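Local coordinates for insecticidal Delta-Endotoxin Cry8Ea1 (Bacillus Thuringiensis, PDB 3EB7), which kills insect larvae, including those of the underground pest Holotrichia parallela, probably by forming pores in gut-cell membranes as other three-domain Cry toxins do, at residues A[296-301]-A[383-388]; A[242-247]-A[397-402]; A[279-284]-A[305-310]; A[268-273]-A[418-423]. All coordinates share one frame; numbering follows the deposited sequence.

Contact 1. Residues A[296-301]-A[383-388]; sequences NYLKKW and PGSEGI. With SO4 (sulfate ion), chain E.
Tyr297 and Glu386 pair as a single antiparallel bridge, Tyr297 N giving its hydrogen to Glu386 O and Glu386 N returning one to Tyr297 O, each at 3.0 Å. The side chains of this pair run alongside each other: Glu386 CB sits over one face of the Tyr297 ring, 4.1 Å from its centroid, while Gly384 O meets the ring edge 3.2 Å from CE2. One step on, Lys299 N donates to Ser385 OG at 3.1 Å; that hydroxyl in turn donates to a water, which also accepts from Gly384 N and donates to Lys299 O. Lys299 stretches over Gly384 O, extended beyond CG, so that NZ reaches a second water held by Pro383 O and, weakly, a sulfate probably left from crystallisation. Gly384 has backbone angles (phi 114°, psi 114°) that call for glycine. Here the loop between strands 376-381 and 389-394 lies along strand 296-310, whose backbone pairs with strand 278-292, while Leu298 and Ile388 both rest on Leu351 of strand 340-352.

Contact 2. Residues A[242-247]-A[397-402]; sequences VYTDPI and VELPPE
The carboxylates of Glu398 and Asp245 meet with their planes turned 60° apart, Glu398 OE1 lying 3.5 Å from Asp245 OD2. Two like charges so close would be expected to repel, but Arg209 bridges them, pairing through NH1 with Asp245 OD1 and through NH2 with Glu398 OE2. That same OE2 accepts the backbone hydrogen of Asp245 N at 2.9 Å through its syn lone pair, with an N-H...O angle of 154°. Two donors thus grip a single carboxylate oxygen, which fixes the rotation of the group, and Thr244 CB closes in on OE2 at 3.2 Å. Beyond CG the Glu398 chain is fully extended (chi2 -174°), and this length carries the charge from the end of its short helix to the backbone of Asp245. Beside the polar end lies an apolar one: Leu399 sends CD1 to Thr244 CG2 at 3.8 Å and CD2 to Val242 CG2 at 3.9 Å. Thr244 OG1 points to other partners, Phe430 O and Trp432 NE1. The contact is buried where strand 241-243, at one margin of its three-stranded sheet beside strand 427-434, meets helix 198-220 of the N-terminal domain, the source of Arg209; helix 2-20 packs against Val397 and Pro400.

Contact 3. Residues A[279-284]-A[305-310]; sequences FITRLS and QISSQP
Thr281 and Arg282 both face Ser307, a classic beta bulge that shifts the register of this antiparallel hairpin by one residue. Ser307 O receives Thr281 N at 2.8 Å, nearly straight at 174° though from above the carbonyl plane, and Arg282 N only weakly at 3.3 Å. Thr281 OG1 is brought against Ser307 CB, 3.3 Å away, because it stands between its own backbone N and carbonyl carbon (chi1 63°). Regular pairing resumes on each side of the irregularity, with Phe279 opposite Gln309 and Ser284 opposite Gln305.

The tight part is the face carrying Ile280, Leu283 and Ile306. Ile280 CD1 meets Ile306 CD1 at 3.5 Å, the two side chains crossing at about a right angle, and Leu283 CD2 rests 4.0 Å from Ile306 CB. The other face is looser where Arg282 and Gln305 reach toward solvent, though Ser284 and Ser307 on it remain buried: the side chains of Arg282 and Ser307 come no nearer than CB to CB, 4.1 Å, before the extended arginine leads away from the pair, and Ser284 CB and Gln305 CB likewise stand 4.1 Å apart. Ser307 OG on this face finds its partner in Thr317 OG1. Strands 278-292 and 296-310 form the inner pair of a four-stranded antiparallel sheet, flanked by 330-335 and 316-321, while Ile306 and Ser308 turn toward Tyr418 of strand 414-422.

Contact 4. Residues A[268-273]-A[418-423]; sequences STFIRG and YVTFIR
Thr420 OG1 donates a short hydrogen bond of 2.6 Å to Phe270 O, reaching the carbonyl from its flank with a C=O...O angle of only 114°. With chi1 at 60° the hydroxyl is turned to the helix end, and CG2 presses on the same oxygen at 3.3 Å. The Phe270 ring leans obliquely over the strand, CE2 lying 3.8 Å from Ile422 CG2 and CZ equally near Ile422 CD1. Thr269 CG2 adds an apolar touch on Ile422 CG2. Together these contacts join the last turn of helix 263-270 and the residues after it to strand 414-422, a margin of the three-stranded sheet in the middle domain of a three-domain Cry toxin, where three antiparallel sheets form a beta prism. At the other end Arg272 folds its guanidinium flat on the Tyr418 ring, with planes 4° apart and centres separated by 3.7 Å, a cation-pi stack; its CD packs over the same face, 3.6 Å from the ring centroid. Bends at chi2 and chi3 swing the group across the tyrosine. Salt bridges from NH2 to Asp278 and Glu241 hold the guanidinium there and probably offset its charge.

All four contacts lie in the middle domain, and contact 4 is the one that touches each of the others. Its Tyr418 OH comes 3.5 Å from Ile306 CG2 of contact 3, whose centre is about 14 Å away. Toward contact 2, about 16 Å off centre to centre, Tyr243 OH meets Arg272 N at 3.1 Å, a probable hydrogen bond, and Pro246 packs on Phe270. Toward contact 1, Trp301 stacks on Phe421. Contacts 1 and 3 share strand 296-310, with Trp301 CH2 3.8 Å from Leu283 CD1, although their centres are about 26 Å apart. The sulfate marks the outer surface at contact 1, whereas contact 2 faces the N-terminal helices.

Contact 1. Residues A[296-301]-A[383-388]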
loop_
_atom_site.group_PDB
_atom_site.type_symbol
_atom_site.label_atom_id
_atom_site.label_comp_id
_atom_site.label_asym_id
_atom_site.label_seq_id
_atom_site.Cartn_x
_atom_site.Cartn_y
_atom_site.Cartn_z
ATOM N N ASN A 296 -28.104 18.961 -27.603
ATOM C CA ASN A 296 -26.862 18.629 -26.959
ATOM C C ASN A 296 -26.884 19.122 -25.527
ATOM O O ASN A 296 -27.047 20.320 -25.258
ATOM C CB ASN A 296 -25.691 19.228 -27.730
ATOM C CG ASN A 296 -25.237 18.343 -28.836
ATOM O OD1 ASN A 296 -26.034 17.654 -29.458
ATOM N ND2 ASN A 296 -23.944 18.322 -29.077
ATOM N N TYR A 297 -26.691 18.203 -24.600
ATOM C CA TYR A 297 -26.649 18.617 -23.202
ATOM C C TYR A 297 -25.867 17.651 -22.364
ATOM O O TYR A 297 -25.855 16.446 -22.630
ATOM C CB TYR A 297 -28.063 18.770 -22.611
ATOM C CG TYR A 297 -28.903 17.513 -22.695
ATOM C CD1 TYR A 297 -29.747 17.303 -23.772
ATOM C CD2 TYR A 297 -28.827 16.532 -21.712
ATOM C CE1 TYR A 297 -30.542 16.145 -23.855
ATOM C CE2 TYR A 297 -29.614 15.353 -21.788
ATOM C CZ TYR A 297 -30.464 15.176 -22.865
ATOM O OH TYR A 297 -31.251 14.058 -22.947
ATOM N N LEU A 298 -25.241 18.224 -21.337
ATOM C CA LEU A 298 -24.480 17.488 -20.345
ATOM C C LEU A 298 -25.117 17.645 -18.953
ATOM O O LEU A 298 -25.178 18.763 -18.395
ATOM C CB LEU A 298 -23.003 17.951 -20.356
ATOM C CG LEU A 298 -21.952 17.372 -19.393
ATOM C CD1 LEU A 298 -21.744 15.851 -19.591
ATOM C CD2 LEU A 298 -20.599 18.179 -19.477
ATOM N N LYS A 299 -25.586 16.534 -18.406
ATOM C CA LYS A 299 -25.959 16.519 -16.993
ATOM C C LYS A 299 -24.818 15.885 -16.210
ATOM O O LYS A 299 -24.459 14.717 -16.428
ATOM C CB LYS A 299 -27.231 15.745 -16.759
ATOM C CG LYS A 299 -28.464 16.410 -17.191
ATOM C CD LYS A 299 -29.557 15.349 -17.156
ATOM C CE LYS A 299 -30.898 15.953 -17.034
ATOM N NZ LYS A 299 -31.879 14.930 -17.523
ATOM N N LYS A 300 -24.246 16.661 -15.292
ATOM C CA LYS A 300 -22.958 16.302 -14.722
ATOM C C LYS A 300 -22.913 16.499 -13.211
ATOM O O LYS A 300 -23.708 17.214 -12.649
ATOM C CB LYS A 300 -21.827 17.078 -15.423
ATOM C CG LYS A 300 -21.954 18.577 -15.356
ATOM C CD LYS A 300 -20.654 19.247 -15.858
ATOM C CE LYS A 300 -20.835 20.717 -16.309
ATOM N NZ LYS A 300 -21.095 21.565 -15.139
ATOM N N TRP A 301 -21.957 15.834 -12.587
ATOM C CA TRP A 301 -21.669 15.891 -11.163
ATOM C C TRP A 301 -21.049 17.268 -10.880
ATOM O O TRP A 301 -19.883 17.553 -11.307
ATOM C CB TRP A 301 -20.659 14.765 -10.898
ATOM C CG TRP A 301 -20.155 14.521 -9.468
ATOM C CD1 TRP A 301 -19.871 15.457 -8.481
ATOM C CD2 TRP A 301 -19.808 13.238 -8.908
ATOM N NE1 TRP A 301 -19.400 14.809 -7.343
ATOM C CE2 TRP A 301 -19.336 13.460 -7.585
ATOM C CE3 TRP A 301 -19.844 11.926 -9.402
ATOM C CZ2 TRP A 301 -18.940 12.412 -6.746
ATOM C CZ3 TRP A 301 -19.454 10.883 -8.562
ATOM C CH2 TRP A 301 -19.001 11.141 -7.242
ATOM N N PRO A 383 -27.515 10.613 -14.813
ATOM C CA PRO A 383 -28.716 11.460 -15.015
ATOM C C PRO A 383 -29.136 11.609 -16.492
ATOM O O PRO A 383 -30.306 11.875 -16.747
ATOM C CB PRO A 383 -28.330 12.804 -14.405
ATOM C CG PRO A 383 -26.815 12.752 -14.265
ATOM C CD PRO A 383 -26.360 11.361 -14.285
ATOM N N GLY A 384 -28.207 11.422 -17.437
ATOM C CA GLY A 384 -28.538 11.363 -18.865
ATOM C C GLY A 384 -27.969 12.508 -19.671
ATOM O O GLY A 384 -28.326 13.642 -19.451
ATOM N N SER A 385 -27.043 12.209 -20.574
ATOM C CA SER A 385 -26.443 13.211 -21.430
ATOM C C SER A 385 -26.597 12.791 -22.883
ATOM O O SER A 385 -26.885 11.625 -23.184
ATOM C CB SER A 385 -24.968 13.394 -21.080
ATOM O OG SER A 385 -24.806 13.893 -19.750
ATOM N N GLU A 386 -26.402 13.747 -23.783
ATOM C CA GLU A 386 -26.600 13.519 -25.217
ATOM C C GLU A 386 -25.700 14.461 -26.036
ATOM O O GLU A 386 -25.493 15.616 -25.660
ATOM C CB GLU A 386 -28.079 13.730 -25.576
ATOM C CG GLU A 386 -28.739 12.576 -26.361
ATOM C CD GLU A 386 -28.726 11.192 -25.668
ATOM O OE1 GLU A 386 -29.706 10.860 -24.958
ATOM O OE2 GLU A 386 -27.765 10.406 -25.872
ATOM N N GLY A 387 -25.150 13.933 -27.132
ATOM C CA GLY A 387 -24.288 14.696 -28.047
ATOM C C GLY A 387 -22.972 15.185 -27.456
ATOM O O GLY A 387 -22.462 16.215 -27.871
ATOM N N ILE A 388 -22.415 14.454 -26.491
ATOM C CA ILE A 388 -21.210 14.897 -25.823
ATOM C C ILE A 388 -19.969 14.090 -26.262
ATOM O O ILE A 388 -20.091 12.945 -26.720
ATOM C CB ILE A 388 -21.356 14.784 -24.305
ATOM C CG1 ILE A 388 -21.897 13.389 -23.936
ATOM C CG2 ILE A 388 -22.245 15.890 -23.773
ATOM C CD1 ILE A 388 -21.276 12.793 -22.714
HETATM S S SO4 E . -34.455 17.001 -18.874
HETATM O O1 SO4 E . -35.452 17.746 -19.636
HETATM O O2 SO4 E . -35.111 16.292 -17.775
HETATM O O3 SO4 E . -33.821 16.073 -19.822
HETATM O O4 SO4 E . -33.429 17.875 -18.295
HETATM O O HOH W 1 -25.191 12.218 -17.590
HETATM O O HOH W 2 -31.859 12.653 -18.744
#

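Contact 2. Residues A[242-247]-A[397-402]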
loop_
_atom_site.group_PDB
_atom_site.type_symbol
_atom_site.label_atom_id
_atom_site.label_comp_id
_atom_site.label_asym_id
_atom_site.label_seq_id
_atom_site.Cartn_x
_atom_site.Cartn_y
_atom_site.Cartn_z
ATOM N N VAL A 242 -4.409 5.483 -1.814
ATOM C CA VAL A 242 -3.893 5.879 -3.135
ATOM C C VAL A 242 -5.010 6.607 -3.882
ATOM O O VAL A 242 -6.195 6.385 -3.629
ATOM C CB VAL A 242 -3.369 4.672 -3.992
ATOM C CG1 VAL A 242 -2.096 4.028 -3.352
ATOM C CG2 VAL A 242 -4.458 3.613 -4.213
ATOM N N TYR A 243 -4.629 7.511 -4.777
ATOM C CA TYR A 243 -5.596 8.270 -5.526
ATOM C C TYR A 243 -5.482 7.959 -7.008
ATOM O O TYR A 243 -4.371 8.001 -7.563
ATOM C CB TYR A 243 -5.380 9.749 -5.286
ATOM C CG TYR A 243 -5.620 10.183 -3.857
ATOM C CD1 TYR A 243 -4.683 9.906 -2.832
ATOM C CD2 TYR A 243 -6.759 10.892 -3.527
ATOM C CE1 TYR A 243 -4.914 10.346 -1.491
ATOM C CE2 TYR A 243 -6.987 11.329 -2.190
ATOM C CZ TYR A 243 -6.071 11.060 -1.207
ATOM O OH TYR A 243 -6.330 11.515 0.053
ATOM N N THR A 244 -6.622 7.652 -7.646
ATOM C CA THR A 244 -6.642 7.432 -9.105
ATOM C C THR A 244 -6.548 8.757 -9.847
ATOM O O THR A 244 -6.652 9.815 -9.229
ATOM C CB THR A 244 -7.878 6.580 -9.588
ATOM O OG1 THR A 244 -9.075 7.072 -8.992
ATOM C CG2 THR A 244 -7.696 5.117 -9.209
ATOM N N ASP A 245 -6.363 8.727 -11.180
ATOM C CA ASP A 245 -6.227 9.988 -11.926
ATOM C C ASP A 245 -7.544 10.788 -11.839
ATOM O O ASP A 245 -8.610 10.217 -11.735
ATOM C CB ASP A 245 -5.812 9.767 -13.389
ATOM C CG ASP A 245 -4.340 9.292 -13.575
ATOM O OD1 ASP A 245 -3.494 9.216 -12.642
ATOM O OD2 ASP A 245 -4.020 8.960 -14.737
ATOM N N PRO A 246 -7.467 12.131 -11.858
ATOM C CA PRO A 246 -8.706 12.897 -11.858
ATOM C C PRO A 246 -9.682 12.499 -13.017
ATOM O O PRO A 246 -9.237 12.174 -14.150
ATOM C CB PRO A 246 -8.204 14.344 -12.003
ATOM C CG PRO A 246 -6.877 14.348 -11.412
ATOM C CD PRO A 246 -6.278 13.010 -11.822
ATOM N N ILE A 247 -10.994 12.511 -12.731
ATOM C CA ILE A 247 -11.994 12.050 -13.692
ATOM C C ILE A 247 -12.449 13.220 -14.550
ATOM O O ILE A 247 -13.530 13.821 -14.343
ATOM C CB ILE A 247 -13.167 11.295 -13.010
ATOM C CG1 ILE A 247 -12.590 10.207 -12.073
ATOM C CG2 ILE A 247 -14.049 10.634 -14.085
ATOM C CD1 ILE A 247 -13.569 9.632 -11.089
ATOM N N VAL A 397 -7.738 -0.367 -14.503
ATOM C CA VAL A 397 -6.529 -0.083 -15.250
ATOM C C VAL A 397 -5.409 0.406 -14.274
ATOM O O VAL A 397 -4.244 0.020 -14.386
ATOM C CB VAL A 397 -6.832 0.949 -16.410
ATOM C CG1 VAL A 397 -5.544 1.472 -17.068
ATOM C CG2 VAL A 397 -7.742 0.316 -17.452
ATOM N N GLU A 398 -5.787 1.249 -13.317
ATOM C CA GLU A 398 -4.845 1.826 -12.342
ATOM C C GLU A 398 -4.732 0.947 -11.091
ATOM O O GLU A 398 -3.634 0.725 -10.577
ATOM C CB GLU A 398 -5.276 3.257 -12.011
ATOM C CG GLU A 398 -5.559 4.061 -13.278
ATOM C CD GLU A 398 -5.862 5.534 -13.040
ATOM O OE1 GLU A 398 -6.173 6.263 -14.023
ATOM O OE2 GLU A 398 -5.769 5.997 -11.887
ATOM N N LEU A 399 -5.864 0.380 -10.675
ATOM C CA LEU A 399 -5.981 -0.536 -9.529
ATOM C C LEU A 399 -6.537 -1.954 -9.881
ATOM O O LEU A 399 -7.676 -2.339 -9.454
ATOM C CB LEU A 399 -6.868 0.150 -8.478
ATOM C CG LEU A 399 -6.291 1.445 -7.910
ATOM C CD1 LEU A 399 -7.250 2.071 -6.951
ATOM C CD2 LEU A 399 -4.932 1.208 -7.227
ATOM N N PRO A 400 -5.735 -2.758 -10.631
ATOM C CA PRO A 400 -6.231 -4.056 -11.119
ATOM C C PRO A 400 -6.460 -5.060 -10.021
ATOM O O PRO A 400 -5.950 -4.891 -8.916
ATOM C CB PRO A 400 -5.106 -4.554 -12.067
ATOM C CG PRO A 400 -3.868 -3.913 -11.544
ATOM C CD PRO A 400 -4.348 -2.507 -11.090
ATOM N N PRO A 401 -7.234 -6.117 -10.309
ATOM C CA PRO A 401 -7.319 -7.246 -9.372
ATOM C C PRO A 401 -5.957 -7.955 -9.213
ATOM O O PRO A 401 -5.043 -7.740 -10.026
ATOM C CB PRO A 401 -8.368 -8.170 -10.026
ATOM C CG PRO A 401 -9.107 -7.331 -10.942
ATOM C CD PRO A 401 -8.119 -6.310 -11.467
ATOM N N GLU A 402 -5.844 -8.773 -8.172
ATOM C CA GLU A 402 -4.606 -9.439 -7.821
ATOM C C GLU A 402 -4.339 -10.643 -8.728
ATOM O O GLU A 402 -3.240 -11.214 -8.716
ATOM C CB GLU A 402 -4.644 -9.890 -6.340
ATOM C CG GLU A 402 -4.442 -8.723 -5.378
ATOM C CD GLU A 402 -4.524 -9.104 -3.897
ATOM O OE1 GLU A 402 -4.530 -10.328 -3.587
ATOM O OE2 GLU A 402 -4.576 -8.160 -3.047
#

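Contact 3. Residues A[279-284]-A[305-310]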
loop_
_atom_site.group_PDB
_atom_site.type_symbol
_atom_site.label_atom_id
_atom_site.label_comp_id
_atom_site.label_asym_id
_atom_site.label_seq_id
_atom_site.Cartn_x
_atom_site.Cartn_y
_atom_site.Cartn_z
ATOM N N PHE A 279 -13.856 4.329 6.290
ATOM C CA PHE A 279 -14.660 3.661 5.253
ATOM C C PHE A 279 -15.803 4.559 4.866
ATOM O O PHE A 279 -16.441 5.131 5.752
ATOM C CB PHE A 279 -15.224 2.329 5.766
ATOM C CG PHE A 279 -14.171 1.289 5.984
ATOM C CD1 PHE A 279 -13.598 1.103 7.264
ATOM C CD2 PHE A 279 -13.707 0.524 4.917
ATOM C CE1 PHE A 279 -12.586 0.144 7.454
ATOM C CE2 PHE A 279 -12.719 -0.430 5.097
ATOM C CZ PHE A 279 -12.154 -0.620 6.353
ATOM N N ILE A 280 -16.041 4.685 3.560
ATOM C CA ILE A 280 -17.201 5.399 3.047
ATOM C C ILE A 280 -18.494 4.746 3.514
ATOM O O ILE A 280 -18.618 3.524 3.476
ATOM C CB ILE A 280 -17.151 5.564 1.471
ATOM C CG1 ILE A 280 -18.270 6.465 0.971
ATOM C CG2 ILE A 280 -17.238 4.191 0.737
ATOM C CD1 ILE A 280 -18.002 7.067 -0.434
ATOM N N THR A 281 -19.448 5.569 3.968
ATOM C CA THR A 281 -20.788 5.103 4.388
ATOM C C THR A 281 -21.962 5.646 3.545
ATOM O O THR A 281 -23.010 5.009 3.404
ATOM C CB THR A 281 -21.061 5.414 5.881
ATOM O OG1 THR A 281 -21.057 6.823 6.075
ATOM C CG2 THR A 281 -20.008 4.747 6.783
ATOM N N ARG A 282 -21.789 6.818 2.960
ATOM C CA ARG A 282 -22.856 7.392 2.157
ATOM C C ARG A 282 -22.290 8.410 1.192
ATOM O O ARG A 282 -21.314 9.094 1.518
ATOM C CB ARG A 282 -23.903 8.021 3.080
ATOM C CG ARG A 282 -25.265 8.208 2.435
ATOM C CD ARG A 282 -26.383 8.525 3.446
ATOM N NE ARG A 282 -27.684 8.560 2.746
ATOM C CZ ARG A 282 -28.415 7.481 2.452
ATOM N NH1 ARG A 282 -28.007 6.262 2.846
ATOM N NH2 ARG A 282 -29.559 7.625 1.776
ATOM N N LEU A 283 -22.862 8.488 -0.015
ATOM C CA LEU A 283 -22.493 9.576 -0.963
ATOM C C LEU A 283 -23.751 10.175 -1.575
ATOM O O LEU A 283 -24.594 9.422 -2.058
ATOM C CB LEU A 283 -21.685 8.986 -2.115
ATOM C CG LEU A 283 -20.505 9.661 -2.807
ATOM C CD1 LEU A 283 -20.609 9.330 -4.264
ATOM C CD2 LEU A 283 -20.422 11.119 -2.588
ATOM N N SER A 284 -23.891 11.493 -1.568
ATOM C CA SER A 284 -24.960 12.147 -2.339
ATOM C C SER A 284 -24.335 12.929 -3.456
ATOM O O SER A 284 -23.438 13.691 -3.190
ATOM C CB SER A 284 -25.791 13.145 -1.503
ATOM O OG SER A 284 -26.453 12.489 -0.465
ATOM N N GLN A 305 -21.883 15.214 -1.311
ATOM C CA GLN A 305 -21.824 15.159 0.128
ATOM C C GLN A 305 -21.368 13.745 0.442
ATOM O O GLN A 305 -21.904 12.775 -0.073
ATOM C CB GLN A 305 -23.222 15.462 0.689
ATOM C CG GLN A 305 -23.202 16.000 2.079
ATOM C CD GLN A 305 -24.500 15.806 2.835
ATOM O OE1 GLN A 305 -25.107 16.769 3.252
ATOM N NE2 GLN A 305 -24.914 14.568 3.032
ATOM N N ILE A 306 -20.342 13.603 1.238
ATOM C CA ILE A 306 -19.773 12.289 1.467
ATOM C C ILE A 306 -19.637 12.029 2.953
ATOM O O ILE A 306 -19.212 12.905 3.705
ATOM C CB ILE A 306 -18.391 12.107 0.718
ATOM C CG1 ILE A 306 -17.812 10.695 0.965
ATOM C CG2 ILE A 306 -17.374 13.225 1.097
ATOM C CD1 ILE A 306 -16.706 10.323 -0.005
ATOM N N SER A 307 -20.010 10.823 3.380
ATOM C CA SER A 307 -19.865 10.420 4.772
ATOM C C SER A 307 -18.924 9.248 4.832
ATOM O O SER A 307 -18.994 8.323 3.991
ATOM C CB SER A 307 -21.216 10.032 5.398
ATOM O OG SER A 307 -22.124 11.127 5.437
ATOM N N SER A 308 -18.041 9.293 5.833
ATOM C CA SER A 308 -17.149 8.175 6.185
ATOM C C SER A 308 -17.041 7.983 7.687
ATOM O O SER A 308 -17.440 8.850 8.505
ATOM C CB SER A 308 -15.744 8.401 5.620
ATOM O OG SER A 308 -15.260 9.686 5.975
ATOM N N GLN A 309 -16.407 6.872 8.040
ATOM C CA GLN A 309 -16.366 6.392 9.391
ATOM C C GLN A 309 -15.129 5.551 9.636
ATOM O O GLN A 309 -14.950 4.547 8.954
ATOM C CB GLN A 309 -17.601 5.503 9.612
ATOM C CG GLN A 309 -17.917 5.365 11.038
ATOM C CD GLN A 309 -18.922 4.282 11.316
ATOM O OE1 GLN A 309 -19.126 3.911 12.465
ATOM N NE2 GLN A 309 -19.561 3.787 10.290
ATOM N N PRO A 310 -14.317 5.915 10.663
ATOM C CA PRO A 310 -13.260 5.053 11.238
ATOM C C PRO A 310 -13.882 3.780 11.835
ATOM O O PRO A 310 -15.077 3.789 12.206
ATOM C CB PRO A 310 -12.664 5.905 12.391
ATOM C CG PRO A 310 -13.132 7.271 12.191
ATOM C CD PRO A 310 -14.432 7.195 11.390
#

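Contact 4. Residues A[268-273]-A[418-423]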
loop_
_atom_site.group_PDB
_atom_site.type_symbol
_atom_site.label_atom_id
_atom_site.label_comp_id
_atom_site.label_asym_id
_atom_site.label_seq_id
_atom_site.Cartn_x
_atom_site.Cartn_y
_atom_site.Cartn_z
ATOM N N SER A 268 -3.558 20.521 -2.343
ATOM C CA SER A 268 -4.259 20.819 -1.099
ATOM C C SER A 268 -5.803 20.602 -1.165
ATOM O O SER A 268 -6.477 20.564 -0.139
ATOM C CB SER A 268 -3.845 22.212 -0.598
ATOM O OG SER A 268 -4.755 23.160 -1.083
ATOM N N THR A 269 -6.349 20.381 -2.361
ATOM C CA THR A 269 -7.788 20.155 -2.520
ATOM C C THR A 269 -8.163 18.705 -2.891
ATOM O O THR A 269 -9.144 18.170 -2.337
ATOM C CB THR A 269 -8.406 21.115 -3.567
ATOM O OG1 THR A 269 -7.944 22.459 -3.357
ATOM C CG2 THR A 269 -9.893 21.082 -3.518
ATOM N N PHE A 270 -7.421 18.082 -3.821
ATOM C CA PHE A 270 -7.700 16.702 -4.221
ATOM C C PHE A 270 -7.329 15.641 -3.167
ATOM O O PHE A 270 -7.946 14.566 -3.113
ATOM C CB PHE A 270 -6.975 16.354 -5.502
ATOM C CG PHE A 270 -7.698 16.749 -6.758
ATOM C CD1 PHE A 270 -6.984 16.948 -7.933
ATOM C CD2 PHE A 270 -9.079 16.909 -6.783
ATOM C CE1 PHE A 270 -7.627 17.268 -9.121
ATOM C CE2 PHE A 270 -9.746 17.223 -7.982
ATOM C CZ PHE A 270 -9.030 17.410 -9.140
ATOM N N ILE A 271 -6.311 15.952 -2.365
ATOM C CA ILE A 271 -5.746 15.080 -1.369
ATOM C C ILE A 271 -6.326 15.488 -0.002
ATOM O O ILE A 271 -6.359 16.664 0.351
ATOM C CB ILE A 271 -4.172 15.157 -1.374
ATOM C CG1 ILE A 271 -3.625 14.869 -2.778
ATOM C CG2 ILE A 271 -3.510 14.164 -0.368
ATOM C CD1 ILE A 271 -4.139 13.575 -3.403
ATOM N N ARG A 272 -6.796 14.485 0.729
ATOM C CA ARG A 272 -7.426 14.672 2.006
ATOM C C ARG A 272 -6.368 15.079 3.002
ATOM O O ARG A 272 -5.283 14.495 3.011
ATOM C CB ARG A 272 -8.024 13.338 2.494
ATOM C CG ARG A 272 -9.341 12.974 1.860
ATOM C CD ARG A 272 -10.294 12.486 2.975
ATOM N NE ARG A 272 -10.249 11.057 2.993
ATOM C CZ ARG A 272 -10.807 10.275 3.908
ATOM N NH1 ARG A 272 -11.472 10.762 4.949
ATOM N NH2 ARG A 272 -10.691 8.965 3.746
ATOM N N GLY A 273 -6.704 16.019 3.872
ATOM C CA GLY A 273 -6.019 16.096 5.156
ATOM C C GLY A 273 -5.768 14.719 5.790
ATOM O O GLY A 273 -6.511 13.745 5.566
ATOM N N TYR A 418 -12.935 7.345 -0.756
ATOM C CA TYR A 418 -13.339 8.722 -0.660
ATOM C C TYR A 418 -13.398 9.361 -2.054
ATOM O O TYR A 418 -12.863 8.812 -3.031
ATOM C CB TYR A 418 -12.342 9.469 0.252
ATOM C CG TYR A 418 -12.973 10.576 1.076
ATOM C CD1 TYR A 418 -13.706 10.283 2.237
ATOM C CD2 TYR A 418 -12.835 11.915 0.692
ATOM C CE1 TYR A 418 -14.300 11.328 2.984
ATOM C CE2 TYR A 418 -13.413 12.959 1.435
ATOM C CZ TYR A 418 -14.139 12.654 2.560
ATOM O OH TYR A 418 -14.711 13.675 3.268
ATOM N N VAL A 419 -14.061 10.519 -2.126
ATOM C CA VAL A 419 -14.148 11.370 -3.307
ATOM C C VAL A 419 -13.915 12.843 -2.928
ATOM O O VAL A 419 -14.625 13.406 -2.074
ATOM C CB VAL A 419 -15.545 11.264 -3.982
ATOM C CG1 VAL A 419 -15.516 11.872 -5.376
ATOM C CG2 VAL A 419 -16.036 9.790 -4.082
ATOM N N THR A 420 -12.918 13.465 -3.573
ATOM C CA THR A 420 -12.689 14.911 -3.507
ATOM C C THR A 420 -13.029 15.535 -4.861
ATOM O O THR A 420 -13.292 14.822 -5.828
ATOM C CB THR A 420 -11.253 15.239 -3.123
ATOM O OG1 THR A 420 -10.364 14.669 -4.105
ATOM C CG2 THR A 420 -10.960 14.637 -1.742
ATOM N N PHE A 421 -13.027 16.858 -4.949
ATOM C CA PHE A 421 -13.639 17.496 -6.099
ATOM C C PHE A 421 -13.117 18.918 -6.239
ATOM O O PHE A 421 -12.779 19.547 -5.232
ATOM C CB PHE A 421 -15.172 17.442 -5.894
ATOM C CG PHE A 421 -16.003 17.919 -7.061
ATOM C CD1 PHE A 421 -16.301 17.078 -8.121
ATOM C CD2 PHE A 421 -16.577 19.182 -7.043
ATOM C CE1 PHE A 421 -17.088 17.530 -9.211
ATOM C CE2 PHE A 421 -17.374 19.632 -8.110
ATOM C CZ PHE A 421 -17.630 18.809 -9.192
ATOM N N ILE A 422 -12.999 19.398 -7.482
ATOM C CA ILE A 422 -12.882 20.827 -7.774
ATOM C C ILE A 422 -13.984 21.195 -8.761
ATOM O O ILE A 422 -14.498 20.324 -9.463
ATOM C CB ILE A 422 -11.486 21.222 -8.393
ATOM C CG1 ILE A 422 -11.274 20.527 -9.745
ATOM C CG2 ILE A 422 -10.363 20.897 -7.442
ATOM C CD1 ILE A 422 -9.967 20.864 -10.466
ATOM N N ARG A 423 -14.304 22.487 -8.828
ATOM C CA ARG A 423 -15.280 23.083 -9.751
ATOM C C ARG A 423 -14.561 23.817 -10.875
ATOM O O ARG A 423 -13.437 24.268 -10.685
ATOM C CB ARG A 423 -16.135 24.123 -9.016
ATOM C CG ARG A 423 -17.501 23.620 -8.503
ATOM C CD ARG A 423 -18.406 23.318 -9.662
ATOM N NE ARG A 423 -19.682 23.982 -9.537
ATOM C CZ ARG A 423 -20.585 24.107 -10.507
ATOM N NH1 ARG A 423 -20.393 23.608 -11.739
ATOM N NH2 ARG A 423 -21.698 24.760 -10.214
#